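Local coordinates for protein beta-xylanase (Roseburia intestinalis L1-82, PDB 6SGF) that binds xylan weakly through this carbohydrate-binding module (CBM86), one domain of a longer enzyme that probably hydrolyses internal beta-1,4-xylosidic linkages, at residues D27-L32 and S122-T127; P46-M51 and D101-A106. All blocks are in the same frame, centred on the assembly; numbering follows the deposited sequence.

The module is all beta, and the two interactions lie in its two different antiparallel sheets. Interaction 1 pairs strand 29-34 with strand 119-130. Interaction 2 pairs strand 40-50 with strand 103-110. Their centres are about 20 Å apart, and the nearest atoms stay about 7 Å apart without touching. Along the chain the order is 27-32, 46-51, 101-106, 122-127, so the inner pair falls between the halves of the outer pair. Strands 29-34 and 40-50 are consecutive, as are 103-110 and 119-130, so the chain changes sheet at both steps. Trp-43 of strand 40-50 meets Trp-30 and Leu-123, which packs one sheet on the other.

Interaction 1: residues D27-L32 and S122-T127; sequences DGQWKL and SLVSVT. With CD (cadmium ion), chain O.
An antiparallel strand pair, with the end of a turn beside it, joins Trp-30 to Leu-123 in one sheet of the module. Trp-30 N donates to Leu-123 O at 3.1 Å, in the carbonyl plane. Leu-123 N returns a bond to Trp-30 O at 2.8 Å, tilted 18° from the plane of the Trp-30 carbonyl. The CB atoms of this hydrogen-bonded pair approach to 4.1 Å. The indole then leads away to Trp-43, and its NE1 bonds Leu-14 O. On the face of Lys-31 and Ser-122, water 2 donates to Gln-29 OE1 (2.6 Å) and also bonds Ser-122 OG. Lys-31 bends at its last torsion (chi4 -87°), which brings NZ to the same OE1 in a weak bond of 3.3 Å. Gln-29 runs alongside Val-124, with Gln-29 NE2 3.7 Å from Val-124 CG2, and NE2 bonds Asp-27 O of the second subunit. Beyond the paired residues, water 1 donates to both Gly-28 O and Val-124 O; Val-124 and Ser-125 form a classic bulge opposite Gln-60. Asp-27 holds cadmium through both carboxylate oxygens, and Asp-63 of the second subunit also binds the metal. Both ends of the Gln-29 amide have partners, which probably fixes its flip.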
# COMPACT_ATOMS: atom_id res chain seq x y z
N ASP B 27 12.32 -0.45 -1.18
CA ASP B 27 11.54 0.79 -1.08
C ASP B 27 10.05 0.47 -0.95
O ASP B 27 9.20 1.16 -1.51
CB ASP B 27 11.84 1.70 -2.28
CG ASP B 27 13.29 2.19 -2.27
OD1 ASP B 27 13.92 2.06 -1.23
OD2 ASP B 27 13.80 2.68 -3.28
N GLY B 28 9.75 -0.59 -0.21
CA GLY B 28 8.39 -0.97 0.09
C GLY B 28 7.62 -1.61 -1.05
O GLY B 28 6.43 -1.85 -0.90
N GLN B 29 8.27 -1.93 -2.16
CA GLN B 29 7.62 -2.57 -3.30
C GLN B 29 8.33 -3.85 -3.70
O GLN B 29 9.54 -4.00 -3.52
CB GLN B 29 7.60 -1.62 -4.50
CG GLN B 29 6.86 -0.33 -4.17
CD GLN B 29 6.81 0.65 -5.33
OE1 GLN B 29 7.53 0.48 -6.33
NE2 GLN B 29 6.00 1.70 -5.19
N TRP B 30 7.58 -4.80 -4.24
CA TRP B 30 8.19 -5.99 -4.82
C TRP B 30 8.62 -5.62 -6.24
O TRP B 30 7.76 -5.41 -7.10
CB TRP B 30 7.21 -7.16 -4.81
CG TRP B 30 7.20 -7.97 -3.55
CD1 TRP B 30 6.18 -8.08 -2.65
CD2 TRP B 30 8.27 -8.78 -3.04
NE1 TRP B 30 6.54 -8.92 -1.62
CE2 TRP B 30 7.82 -9.35 -1.83
CE3 TRP B 30 9.57 -9.06 -3.49
CZ2 TRP B 30 8.62 -10.20 -1.06
CZ3 TRP B 30 10.37 -9.91 -2.72
CH2 TRP B 30 9.88 -10.48 -1.53
N LYS B 31 9.94 -5.53 -6.48
CA LYS B 31 10.50 -5.15 -7.77
C LYS B 31 10.83 -6.42 -8.55
O LYS B 31 11.57 -7.28 -8.06
CB LYS B 31 11.73 -4.26 -7.60
CG LYS B 31 11.42 -2.96 -6.82
CD LYS B 31 12.29 -1.78 -7.15
CE LYS B 31 11.81 -0.54 -6.38
NZ LYS B 31 10.76 0.19 -7.08
N LEU B 32 10.22 -6.57 -9.72
CA LEU B 32 10.31 -7.81 -10.46
C LEU B 32 11.00 -7.60 -11.79
O LEU B 32 10.86 -6.54 -12.43
CB LEU B 32 8.91 -8.41 -10.71
CG LEU B 32 7.94 -8.42 -9.53
CD1 LEU B 32 6.58 -8.92 -10.04
CD2 LEU B 32 8.45 -9.24 -8.37
N SER B 122 6.82 -3.23 -10.73
CA SER B 122 6.78 -3.27 -9.27
C SER B 122 5.37 -3.51 -8.78
O SER B 122 4.41 -2.90 -9.27
CB SER B 122 7.29 -1.96 -8.69
OG SER B 122 8.61 -1.75 -9.11
N LEU B 123 5.23 -4.38 -7.77
CA LEU B 123 3.95 -4.60 -7.12
C LEU B 123 3.89 -3.73 -5.87
O LEU B 123 4.76 -3.85 -5.01
CB LEU B 123 3.73 -6.07 -6.76
CG LEU B 123 2.46 -6.35 -5.95
CD1 LEU B 123 1.19 -6.14 -6.74
CD2 LEU B 123 2.46 -7.73 -5.35
N VAL B 124 2.84 -2.92 -5.77
CA VAL B 124 2.61 -2.01 -4.65
C VAL B 124 1.70 -2.62 -3.61
O VAL B 124 2.00 -2.59 -2.41
CB VAL B 124 2.01 -0.68 -5.18
CG1 VAL B 124 1.63 0.26 -4.03
CG2 VAL B 124 2.95 -0.05 -6.21
N SER B 125 0.57 -3.17 -4.03
CA SER B 125 -0.39 -3.68 -3.07
C SER B 125 -1.38 -4.56 -3.80
O SER B 125 -1.53 -4.46 -5.02
CB SER B 125 -1.13 -2.55 -2.38
OG SER B 125 -1.96 -1.84 -3.27
N VAL B 126 -2.08 -5.38 -3.03
CA VAL B 126 -3.21 -6.17 -3.50
C VAL B 126 -4.36 -5.98 -2.53
O VAL B 126 -4.18 -6.09 -1.32
CB VAL B 126 -2.86 -7.66 -3.64
CG1 VAL B 126 -4.07 -8.43 -4.21
CG2 VAL B 126 -1.61 -7.83 -4.53
N THR B 127 -5.53 -5.65 -3.07
CA THR B 127 -6.72 -5.34 -2.29
C THR B 127 -7.84 -6.32 -2.60
O THR B 127 -8.14 -6.55 -3.77
CB THR B 127 -7.23 -3.93 -2.60
OG1 THR B 127 -6.27 -2.94 -2.15
CG2 THR B 127 -8.58 -3.74 -1.89
CD CD O . 16.07 3.11 -2.02
O HOH W 1 4.08 -0.77 -1.52
O HOH W 2 8.52 1.07 -8.63
O HOH W 3 16.38 2.04 -4.57

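Interaction 2: residues P46-M51 and D101-A106; sequences PESIEM and DGAIDA
Ile-104 N donates to Ile-49 O over 2.6 Å, nearly along the C=O axis. The return bond, from Ile-49 N to Ile-104 O, is weak at 3.3 Å. Together they make Ile-49 and Ile-104 an antiparallel hydrogen-bonded pair. Two residues on, Met-51 N donates to Gly-102 O at 2.8 Å, in the carbonyl plane. Between these bonds Glu-50 and Ala-103 form a non-hydrogen-bonded pair whose side chains set out in different directions. Glu-50 nevertheless bends back at its second torsion (chi2 -57°), and OE2 ends 4.0 Å from Ala-103 CB. Ser-48 lays its CB against Ile-104 O at 3.1 Å, next to the weak bond. Met-51 starts with CG opposite its backbone N (chi1 166°) and then folds twice. Its SD comes to 4.2 Å from Ile-104 CG1, and the two side chains cross at about a right angle. Ile-104 continues inward to Leu-45 and Val-72, while Ile-49 meets Phe-9 of strand 6-10. Asn-74 ND2 bonds Asp-101 O at the strand entrance, and Asn-83 and Pro-98 also touch Met-51. This is the end of an antiparallel strand pair, with Ile-49 and Ile-104 on the inner face and Ser-48 and Glu-50 exposed, as in a beta-sandwich carbohydrate-binding module.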
# COMPACT_ATOMS: atom_id res chain seq x y z
N PRO B 46 -1.29 -13.34 3.93
CA PRO B 46 -1.12 -13.58 5.38
C PRO B 46 -2.22 -14.45 5.98
O PRO B 46 -2.00 -15.09 7.01
CB PRO B 46 -1.12 -12.17 5.98
CG PRO B 46 -0.82 -11.27 4.85
CD PRO B 46 -1.37 -11.91 3.61
N GLU B 47 -3.40 -14.51 5.36
CA GLU B 47 -4.57 -15.22 5.86
C GLU B 47 -5.39 -15.58 4.65
O GLU B 47 -5.43 -14.78 3.73
CB GLU B 47 -5.35 -14.28 6.78
CG GLU B 47 -5.98 -13.11 5.95
CD GLU B 47 -5.45 -11.76 6.42
OE1 GLU B 47 -4.20 -11.68 6.59
OE2 GLU B 47 -6.25 -10.84 6.68
N SER B 48 -5.93 -16.77 4.55
CA SER B 48 -6.74 -16.98 3.36
C SER B 48 -8.12 -16.40 3.57
O SER B 48 -8.53 -16.07 4.68
CB SER B 48 -6.65 -18.43 2.92
OG SER B 48 -6.57 -19.32 4.05
N ILE B 49 -8.73 -16.07 2.44
CA ILE B 49 -10.02 -15.42 2.31
C ILE B 49 -10.85 -16.36 1.47
O ILE B 49 -10.37 -16.88 0.45
CB ILE B 49 -9.87 -14.05 1.60
CG1 ILE B 49 -8.82 -13.20 2.34
CG2 ILE B 49 -11.18 -13.37 1.48
CD1 ILE B 49 -8.23 -12.06 1.51
N GLU B 50 -12.06 -16.66 1.94
CA GLU B 50 -12.94 -17.54 1.20
C GLU B 50 -13.28 -16.93 -0.14
O GLU B 50 -13.72 -15.78 -0.23
CB GLU B 50 -14.22 -17.81 1.98
CG GLU B 50 -14.04 -18.60 3.27
CD GLU B 50 -13.39 -19.93 3.03
OE1 GLU B 50 -13.73 -20.58 2.01
OE2 GLU B 50 -12.53 -20.32 3.85
N MET B 51 -13.15 -17.74 -1.17
CA MET B 51 -13.47 -17.24 -2.48
C MET B 51 -14.91 -16.72 -2.58
O MET B 51 -15.13 -15.70 -3.24
CB MET B 51 -13.27 -18.33 -3.53
CG MET B 51 -13.90 -17.99 -4.88
SD MET B 51 -12.68 -16.91 -5.64
CE MET B 51 -11.58 -18.12 -6.30
N ASP B 101 -14.51 -22.18 -6.08
CA ASP B 101 -14.66 -22.75 -4.75
C ASP B 101 -13.42 -22.54 -3.90
O ASP B 101 -12.35 -22.17 -4.39
CB ASP B 101 -15.00 -24.24 -4.86
CG ASP B 101 -16.44 -24.47 -5.30
OD1 ASP B 101 -17.28 -23.57 -5.06
OD2 ASP B 101 -16.74 -25.55 -5.88
N GLY B 102 -13.57 -22.83 -2.62
CA GLY B 102 -12.43 -22.87 -1.73
C GLY B 102 -12.02 -21.48 -1.26
O GLY B 102 -12.81 -20.54 -1.22
N ALA B 103 -10.75 -21.37 -0.88
CA ALA B 103 -10.21 -20.15 -0.31
C ALA B 103 -9.10 -19.61 -1.19
O ALA B 103 -8.36 -20.38 -1.82
CB ALA B 103 -9.66 -20.39 1.10
N ILE B 104 -9.00 -18.28 -1.26
CA ILE B 104 -7.88 -17.65 -1.95
C ILE B 104 -6.69 -17.76 -1.03
O ILE B 104 -6.70 -17.21 0.07
CB ILE B 104 -8.17 -16.18 -2.29
CG1 ILE B 104 -9.41 -16.07 -3.17
CG2 ILE B 104 -6.90 -15.55 -2.94
CD1 ILE B 104 -9.95 -14.66 -3.28
N ASP B 105 -5.64 -18.45 -1.48
CA ASP B 105 -4.44 -18.62 -0.68
C ASP B 105 -3.25 -17.83 -1.22
O ASP B 105 -2.27 -17.63 -0.49
CB ASP B 105 -4.04 -20.10 -0.60
CG ASP B 105 -3.78 -20.74 -1.98
OD1 ASP B 105 -4.51 -20.44 -2.94
OD2 ASP B 105 -2.85 -21.56 -2.10
N ALA B 106 -3.32 -17.35 -2.46
CA ALA B 106 -2.17 -16.72 -3.08
C ALA B 106 -2.61 -15.89 -4.28
O ALA B 106 -3.72 -16.05 -4.79
CB ALA B 106 -1.12 -17.75 -3.52